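Local structure of D-alanyl transferase DltD (Enterococcus faecalis, 6O93) at residues A[79-84]-A[146-151]; A[136-141]-A[279-284]. The protein probably transfers D-alanyl groups in the D-alanylation of lipoteichoic acid at the Gram-positive cell surface. All coordinates share one frame; numbering follows the deposited sequence.

Contact 1 (A[79-84]-A[146-151])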
ATOM      1  N   GLN A  79      -0.182  -6.423  -1.423  1.00 18.40           N
ATOM      2  CA  GLN A  79      -0.362  -6.428   0.019  1.00 18.17           C
ATOM      3  C   GLN A  79       1.000  -6.289   0.714  1.00 17.56           C
ATOM      4  O   GLN A  79       1.994  -5.889   0.087  1.00 17.57           O
ATOM      5  CB  GLN A  79      -1.127  -7.694   0.425  1.00 18.17           C
ATOM      6  CG  GLN A  79      -2.481  -7.823  -0.268  1.00 19.12           C
ATOM      7  CD  GLN A  79      -3.387  -8.869   0.362  1.00 19.97           C
ATOM      8  OE1 GLN A  79      -3.049  -9.478   1.380  1.00 21.53           O
ATOM      9  NE2 GLN A  79      -4.549  -9.082  -0.243  1.00 19.52           N
ATOM     10  N   SER A  80       1.043  -6.618   2.008  1.00 15.87           N
ATOM     11  CA  SER A  80       2.185  -6.232   2.833  1.00 15.74           C
ATOM     12  C   SER A  80       3.469  -6.917   2.383  1.00 15.29           C
ATOM     13  O   SER A  80       4.542  -6.304   2.402  1.00 14.88           O
ATOM     14  CB  SER A  80       1.903  -6.546   4.300  1.00 16.24           C
ATOM     15  OG  SER A  80       0.907  -5.684   4.819  1.00 16.35           O
ATOM     16  N   LEU A  81       3.387  -8.187   1.987  1.00 16.09           N
ATOM     17  CA  LEU A  81       4.596  -8.914   1.610  1.00 17.42           C
ATOM     18  C   LEU A  81       5.248  -8.282   0.386  1.00 16.50           C
ATOM     19  O   LEU A  81       6.464  -8.059   0.359  1.00 15.24           O
ATOM     20  CB  LEU A  81       4.266 -10.384   1.354  1.00 18.10           C
ATOM     21  CG  LEU A  81       5.463 -11.324   1.190  1.00 19.54           C
ATOM     22  CD1 LEU A  81       6.324 -11.335   2.445  1.00 20.75           C
ATOM     23  CD2 LEU A  81       4.988 -12.722   0.864  1.00 20.67           C
ATOM     24  N   THR A  82       4.448  -7.983  -0.640  1.00 17.26           N
ATOM     25  CA  THR A  82       4.958  -7.260  -1.800  1.00 17.38           C
ATOM     26  C   THR A  82       5.571  -5.929  -1.385  1.00 17.23           C
ATOM     27  O   THR A  82       6.671  -5.572  -1.823  1.00 16.13           O
ATOM     28  CB  THR A  82       3.832  -7.031  -2.810  1.00 19.34           C
ATOM     29  OG1 THR A  82       3.392  -8.286  -3.341  1.00 20.80           O
ATOM     30  CG2 THR A  82       4.303  -6.136  -3.949  1.00 21.78           C
ATOM     31  N   GLN A  83       4.865  -5.177  -0.536  1.00 17.59           N
ATOM     32  CA  GLN A  83       5.330  -3.850  -0.151  1.00 17.24           C
ATOM     33  C   GLN A  83       6.597  -3.918   0.690  1.00 16.83           C
ATOM     34  O   GLN A  83       7.453  -3.030   0.590  1.00 16.22           O
ATOM     35  CB  GLN A  83       4.226  -3.111   0.606  1.00 18.04           C
ATOM     36  CG  GLN A  83       2.970  -2.846  -0.215  1.00 19.04           C
ATOM     37  CD  GLN A  83       3.189  -1.812  -1.305  1.00 19.82           C
ATOM     38  OE1 GLN A  83       4.323  -1.472  -1.636  1.00 20.34           O
ATOM     39  NE2 GLN A  83       2.098  -1.302  -1.865  1.00 19.33           N
ATOM     40  N   ALA A  84       6.738  -4.951   1.522  1.00 16.45           N
ATOM     41  CA  ALA A  84       7.953  -5.091   2.319  1.00 17.17           C
ATOM     42  C   ALA A  84       9.187  -5.158   1.427  1.00 16.30           C
ATOM     43  O   ALA A  84      10.236  -4.594   1.759  1.00 16.74           O
ATOM     44  CB  ALA A  84       7.858  -6.332   3.207  1.00 16.84           C
ATOM     45  N   GLN A 146      10.707 -17.796   4.556  1.00 21.41           N
ATOM     46  CA  GLN A 146       9.665 -18.786   4.807  1.00 24.33           C
ATOM     47  C   GLN A 146       8.425 -18.507   3.965  1.00 22.06           C
ATOM     48  O   GLN A 146       7.866 -19.417   3.342  1.00 22.63           O
ATOM     49  CB  GLN A 146       9.319 -18.807   6.298  1.00 29.38           C
ATOM     50  CG  GLN A 146       8.205 -19.782   6.683  1.00 33.49           C
ATOM     51  CD  GLN A 146       6.818 -19.155   6.623  1.00 36.26           C
ATOM     52  OE1 GLN A 146       5.950 -19.612   5.879  1.00 37.72           O
ATOM     53  NE2 GLN A 146       6.603 -18.112   7.418  1.00 36.43           N
ATOM     54  N   ARG A 147       7.980 -17.249   3.933  1.00 19.77           N
ATOM     55  CA  ARG A 147       6.763 -16.919   3.198  1.00 18.41           C
ATOM     56  C   ARG A 147       6.955 -17.094   1.697  1.00 17.30           C
ATOM     57  O   ARG A 147       6.076 -17.627   1.012  1.00 17.22           O
ATOM     58  CB  ARG A 147       6.327 -15.487   3.514  1.00 17.59           C
ATOM     59  CG  ARG A 147       5.884 -15.269   4.952  1.00 17.74           C
ATOM     60  CD  ARG A 147       4.504 -15.862   5.230  1.00 17.21           C
ATOM     61  NE  ARG A 147       3.453 -15.162   4.491  1.00 17.44           N
ATOM     62  CZ  ARG A 147       2.559 -15.741   3.691  1.00 16.98           C
ATOM     63  NH1 ARG A 147       2.543 -17.056   3.511  1.00 17.70           N
ATOM     64  NH2 ARG A 147       1.658 -14.991   3.072  1.00 16.52           N
ATOM     65  N   LEU A 148       8.099 -16.655   1.168  1.00 16.52           N
ATOM     66  CA  LEU A 148       8.306 -16.698  -0.276  1.00 16.65           C
ATOM     67  C   LEU A 148       8.258 -18.126  -0.806  1.00 15.07           C
ATOM     68  O   LEU A 148       7.760 -18.365  -1.912  1.00 14.70           O
ATOM     69  CB  LEU A 148       9.636 -16.038  -0.637  1.00 18.70           C
ATOM     70  CG  LEU A 148       9.724 -14.522  -0.458  1.00 20.69           C
ATOM     71  CD1 LEU A 148      11.095 -14.030  -0.891  1.00 21.74           C
ATOM     72  CD2 LEU A 148       8.631 -13.805  -1.226  1.00 20.68           C
ATOM     73  N   THR A 149       8.767 -19.091  -0.035  1.00 15.28           N
ATOM     74  CA  THR A 149       8.738 -20.482  -0.476  1.00 17.14           C
ATOM     75  C   THR A 149       7.325 -21.034  -0.587  1.00 18.87           C
ATOM     76  O   THR A 149       7.153 -22.138  -1.113  1.00 20.13           O
ATOM     77  CB  THR A 149       9.540 -21.378   0.472  1.00 18.31           C
ATOM     78  OG1 THR A 149       8.957 -21.347   1.784  1.00 18.90           O
ATOM     79  CG2 THR A 149      10.991 -20.930   0.540  1.00 18.27           C
ATOM     80  N   LYS A 150       6.317 -20.310  -0.107  1.00 20.36           N
ATOM     81  CA  LYS A 150       4.943 -20.780  -0.178  1.00 22.74           C
ATOM     82  C   LYS A 150       4.256 -20.428  -1.491  1.00 20.44           C
ATOM     83  O   LYS A 150       3.157 -20.930  -1.744  1.00 21.11           O
ATOM     84  CB  LYS A 150       4.127 -20.204   0.986  1.00 26.52           C
ATOM     85  CG  LYS A 150       4.657 -20.575   2.368  1.00 29.90           C
ATOM     86  CD  LYS A 150       4.561 -22.074   2.625  1.00 32.92           C
ATOM     87  CE  LYS A 150       4.939 -22.424   4.060  1.00 35.83           C
ATOM     88  NZ  LYS A 150       6.374 -22.145   4.360  1.00 37.26           N
ATOM     89  N   PHE A 151       4.878 -19.589  -2.340  1.00 18.41           N
ATOM     90  CA  PHE A 151       4.196 -19.110  -3.534  1.00 16.86           C
ATOM     91  C   PHE A 151       4.736 -19.773  -4.797  1.00 15.76           C
ATOM     92  O   PHE A 151       5.952 -19.946  -4.937  1.00 15.40           O
ATOM     93  CB  PHE A 151       4.332 -17.589  -3.654  1.00 16.36           C
ATOM     94  CG  PHE A 151       3.650 -16.850  -2.546  1.00 16.19           C
ATOM     95  CD1 PHE A 151       2.300 -16.553  -2.626  1.00 16.52           C
ATOM     96  CD2 PHE A 151       4.345 -16.484  -1.410  1.00 15.81           C
ATOM     97  CE1 PHE A 151       1.663 -15.888  -1.600  1.00 16.19           C
ATOM     98  CE2 PHE A 151       3.712 -15.819  -0.382  1.00 15.86           C
ATOM     99  CZ  PHE A 151       2.370 -15.523  -0.477  1.00 16.14           C
TER
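Leu81 reaches across to residues 147-151, where helix 139-148 runs into a turn, with a single methyl, CD2, which meets Arg147, Leu148 and Phe151 together. The closest approach is to the ring of Phe151, where CE2 lies 3.6 Å from Leu81 CD2; the methyl comes in obliquely, and the two side chains run toward each other from opposite directions. The same methyl is 4.1 Å from CB of Arg147 and 4.3 Å from CD2 of Leu148. With CG anti to the backbone N (chi1 -170°), Leu81 is directed toward these three neighbours.

Phe151 CE2 sits 3.9 Å above one face of the Arg147 guanidinium, off-centre toward its rim, a placement set by bends at chi2 and chi3 of the arginine. Arg147 NE makes a salt bridge to Asp275 of helix 272-285. The type I turn from Leu148 to Phe151 brings the ring within reach of Leu81, and the ring stacks on Phe118 of helix 115-121. The contact thus joins helix 80-90, which follows strand 69-73 of the parallel sheet in what is probably an SGNH-hydrolase-like alpha/beta fold, to the helical region outside that sheet. Between the two segments it is wholly van der Waals, while the polar end of Arg147 finds its charge partner on a third helix.

Contact 2 (A[136-141]-A[279-284]); sequences ELTSGD and ALEQLA
Glu281 extends from helix 272-285 to the first turn of helix 139-148, its carboxylate lying against the backbone of Gly140. OE2 is 3.6 Å from Gly140 N and OE1 is 3.7 Å from Gly140 CA, so both oxygens border the glycine at van der Waals range. A trans chi1 of 174° and a straight chain beyond CG carry the acid this far. Gly140 has no side chain, so the carboxylate lies directly against its main-chain atoms.

This is the N-terminal end of helix 139-148, where Thr138 is the N-cap and forms a capping box with Asp141. Asp141 N donates to Thr138 OG1 (3.2 Å, 158°), and Thr138 N donates in return to Asp141 OD2 at 3.2 Å, on the anti side of that carboxylate. The capping hydroxyl also faces Glu281: one water lies 2.6 Å from Thr138 OG1 and donates to Glu281 OE2 over 3.2 Å, bridging a direct OG1 to OE2 gap of 3.8 Å. The helix start would probably favour a negative charge on Glu281, whereas nearby Glu285 would oppose it. Glu281 OE1 is hydrogen-bonded to Tyr383, and Asp141 OD1 accepts from Trp130 NE1.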
ATOM      1  N   GLU A 136      24.238  -9.857   6.873  1.00 39.02           N
ATOM      2  CA  GLU A 136      23.911 -10.288   8.225  1.00 43.11           C
ATOM      3  C   GLU A 136      22.452 -10.713   8.251  1.00 41.10           C
ATOM      4  O   GLU A 136      21.587 -10.010   7.720  1.00 40.91           O
ATOM      5  CB  GLU A 136      24.164  -9.177   9.250  1.00 48.32           C
ATOM      6  CG  GLU A 136      23.881  -9.597  10.685  1.00 53.26           C
ATOM      7  CD  GLU A 136      24.428  -8.615  11.705  1.00 57.53           C
ATOM      8  OE1 GLU A 136      24.910  -7.536  11.297  1.00 58.44           O
ATOM      9  OE2 GLU A 136      24.380  -8.927  12.914  1.00 59.25           O
ATOM     10  N   LEU A 137      22.185 -11.857   8.869  1.00 39.37           N
ATOM     11  CA  LEU A 137      20.859 -12.455   8.853  1.00 37.61           C
ATOM     12  C   LEU A 137      20.029 -11.934  10.018  1.00 36.51           C
ATOM     13  O   LEU A 137      20.503 -11.891  11.158  1.00 37.45           O
ATOM     14  CB  LEU A 137      20.971 -13.978   8.920  1.00 38.58           C
ATOM     15  CG  LEU A 137      19.726 -14.780   8.553  1.00 38.46           C
ATOM     16  CD1 LEU A 137      19.335 -14.530   7.103  1.00 38.08           C
ATOM     17  CD2 LEU A 137      19.973 -16.258   8.798  1.00 39.02           C
ATOM     18  N   THR A 138      18.793 -11.540   9.729  1.00 35.09           N
ATOM     19  CA  THR A 138      17.844 -11.111  10.744  1.00 35.20           C
ATOM     20  C   THR A 138      16.629 -12.030  10.725  1.00 34.43           C
ATOM     21  O   THR A 138      16.402 -12.776   9.767  1.00 33.24           O
ATOM     22  CB  THR A 138      17.389  -9.663  10.521  1.00 34.94           C
ATOM     23  OG1 THR A 138      16.592  -9.588   9.331  1.00 33.96           O
ATOM     24  CG2 THR A 138      18.588  -8.733  10.386  1.00 36.21           C
ATOM     25  N   SER A 139      15.844 -11.967  11.804  1.00 34.01           N
ATOM     26  CA  SER A 139      14.604 -12.734  11.858  1.00 32.86           C
ATOM     27  C   SER A 139      13.669 -12.340  10.723  1.00 29.13           C
ATOM     28  O   SER A 139      12.970 -13.191  10.159  1.00 29.15           O
ATOM     29  CB  SER A 139      13.918 -12.534  13.210  1.00 34.75           C
ATOM     30  OG  SER A 139      14.605 -13.230  14.235  1.00 37.03           O
ATOM     31  N   GLY A 140      13.639 -11.053  10.375  1.00 26.07           N
ATOM     32  CA  GLY A 140      12.823 -10.619   9.254  1.00 25.08           C
ATOM     33  C   GLY A 140      13.221 -11.287   7.953  1.00 24.25           C
ATOM     34  O   GLY A 140      12.364 -11.668   7.153  1.00 23.99           O
ATOM     35  N   ASP A 141      14.528 -11.436   7.721  1.00 24.31           N
ATOM     36  CA  ASP A 141      14.990 -12.119   6.517  1.00 22.69           C
ATOM     37  C   ASP A 141      14.516 -13.563   6.495  1.00 21.95           C
ATOM     38  O   ASP A 141      14.150 -14.090   5.436  1.00 21.07           O
ATOM     39  CB  ASP A 141      16.514 -12.062   6.432  1.00 23.75           C
ATOM     40  CG  ASP A 141      17.030 -10.663   6.196  1.00 23.92           C
ATOM     41  OD1 ASP A 141      16.432  -9.939   5.375  1.00 24.09           O
ATOM     42  OD2 ASP A 141      18.032 -10.285   6.833  1.00 25.15           O
ATOM     43  N   ALA A 279       6.784  -5.570   6.664  1.00 17.22           N
ATOM     44  CA  ALA A 279       6.874  -4.194   6.191  1.00 18.36           C
ATOM     45  C   ALA A 279       7.246  -3.248   7.325  1.00 18.11           C
ATOM     46  O   ALA A 279       8.005  -2.293   7.120  1.00 19.26           O
ATOM     47  CB  ALA A 279       5.552  -3.774   5.552  1.00 18.19           C
ATOM     48  N   LEU A 280       6.731  -3.501   8.529  1.00 17.55           N
ATOM     49  CA  LEU A 280       7.046  -2.647   9.669  1.00 17.81           C
ATOM     50  C   LEU A 280       8.524  -2.727  10.033  1.00 20.46           C
ATOM     51  O   LEU A 280       9.150  -1.705  10.340  1.00 20.27           O
ATOM     52  CB  LEU A 280       6.180  -3.036  10.867  1.00 17.13           C
ATOM     53  CG  LEU A 280       4.677  -2.795  10.720  1.00 16.99           C
ATOM     54  CD1 LEU A 280       3.935  -3.360  11.924  1.00 18.16           C
ATOM     55  CD2 LEU A 280       4.380  -1.311  10.550  1.00 16.34           C
ATOM     56  N   GLU A 281       9.102  -3.932  10.010  1.00 21.74           N
ATOM     57  CA  GLU A 281      10.519  -4.069  10.327  1.00 23.48           C
ATOM     58  C   GLU A 281      11.384  -3.338   9.305  1.00 22.19           C
ATOM     59  O   GLU A 281      12.376  -2.698   9.669  1.00 23.17           O
ATOM     60  CB  GLU A 281      10.907  -5.547  10.405  1.00 26.45           C
ATOM     61  CG  GLU A 281      12.408  -5.769  10.591  1.00 31.38           C
ATOM     62  CD  GLU A 281      12.754  -7.162  11.093  1.00 34.81           C
ATOM     63  OE1 GLU A 281      11.836  -7.907  11.498  1.00 35.21           O
ATOM     64  OE2 GLU A 281      13.952  -7.513  11.083  1.00 37.53           O
ATOM     65  N   GLN A 282      11.023  -3.416   8.021  1.00 20.51           N
ATOM     66  CA  GLN A 282      11.787  -2.708   6.999  1.00 21.29           C
ATOM     67  C   GLN A 282      11.717  -1.199   7.206  1.00 19.68           C
ATOM     68  O   GLN A 282      12.718  -0.493   7.031  1.00 18.89           O
ATOM     69  CB  GLN A 282      11.278  -3.076   5.604  1.00 21.50           C
ATOM     70  CG  GLN A 282      11.468  -4.538   5.233  1.00 22.80           C
ATOM     71  CD  GLN A 282      12.930  -4.948   5.189  1.00 24.55           C
ATOM     72  OE1 GLN A 282      13.790  -4.189   4.744  1.00 25.68           O
ATOM     73  NE2 GLN A 282      13.216  -6.155   5.657  1.00 25.48           N
ATOM     74  N   LEU A 283      10.540  -0.687   7.571  1.00 19.10           N
ATOM     75  CA  LEU A 283      10.397   0.747   7.806  1.00 19.61           C
ATOM     76  C   LEU A 283      11.191   1.185   9.031  1.00 20.19           C
ATOM     77  O   LEU A 283      11.854   2.227   9.008  1.00 21.29           O
ATOM     78  CB  LEU A 283       8.919   1.103   7.964  1.00 19.46           C
ATOM     79  CG  LEU A 283       8.080   0.920   6.698  1.00 19.77           C
ATOM     80  CD1 LEU A 283       6.600   0.785   7.033  1.00 18.94           C
ATOM     81  CD2 LEU A 283       8.309   2.084   5.739  1.00 20.12           C
ATOM     82  N   ALA A 284      11.142   0.396  10.107  1.00 20.86           N
ATOM     83  CA  ALA A 284      11.867   0.750  11.322  1.00 22.30           C
ATOM     84  C   ALA A 284      13.375   0.660  11.129  1.00 24.31           C
ATOM     85  O   ALA A 284      14.118   1.462  11.708  1.00 24.80           O
ATOM     86  CB  ALA A 284      11.429  -0.154  12.476  1.00 22.59           C
TER
HETATM   87  O   HOH W   1      15.755  -7.328   8.443  1.00 43.14           O

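In the fold
Helix 80-90, which follows strand 69-73, carries the first half of contact 1, and the chain then passes through strand 98-102 and helices 115-121 and 124-132. Residues 136-141 lead into helix 139-148 and supply the first half of contact 2; the far end of that helix closes contact 1 across 61 intervening residues. Contact 2 closes much later, after 137 residues that are mostly helical and contain no strand, at helix 272-285 just before strand 289-294. The two closures cross rather than nest. Helix 139-148 is thus held at its end by helix 80-90 and at its start by helix 272-285, which themselves pack together where Ala84 meets Ala279 and Gln282, beside the parallel sheet.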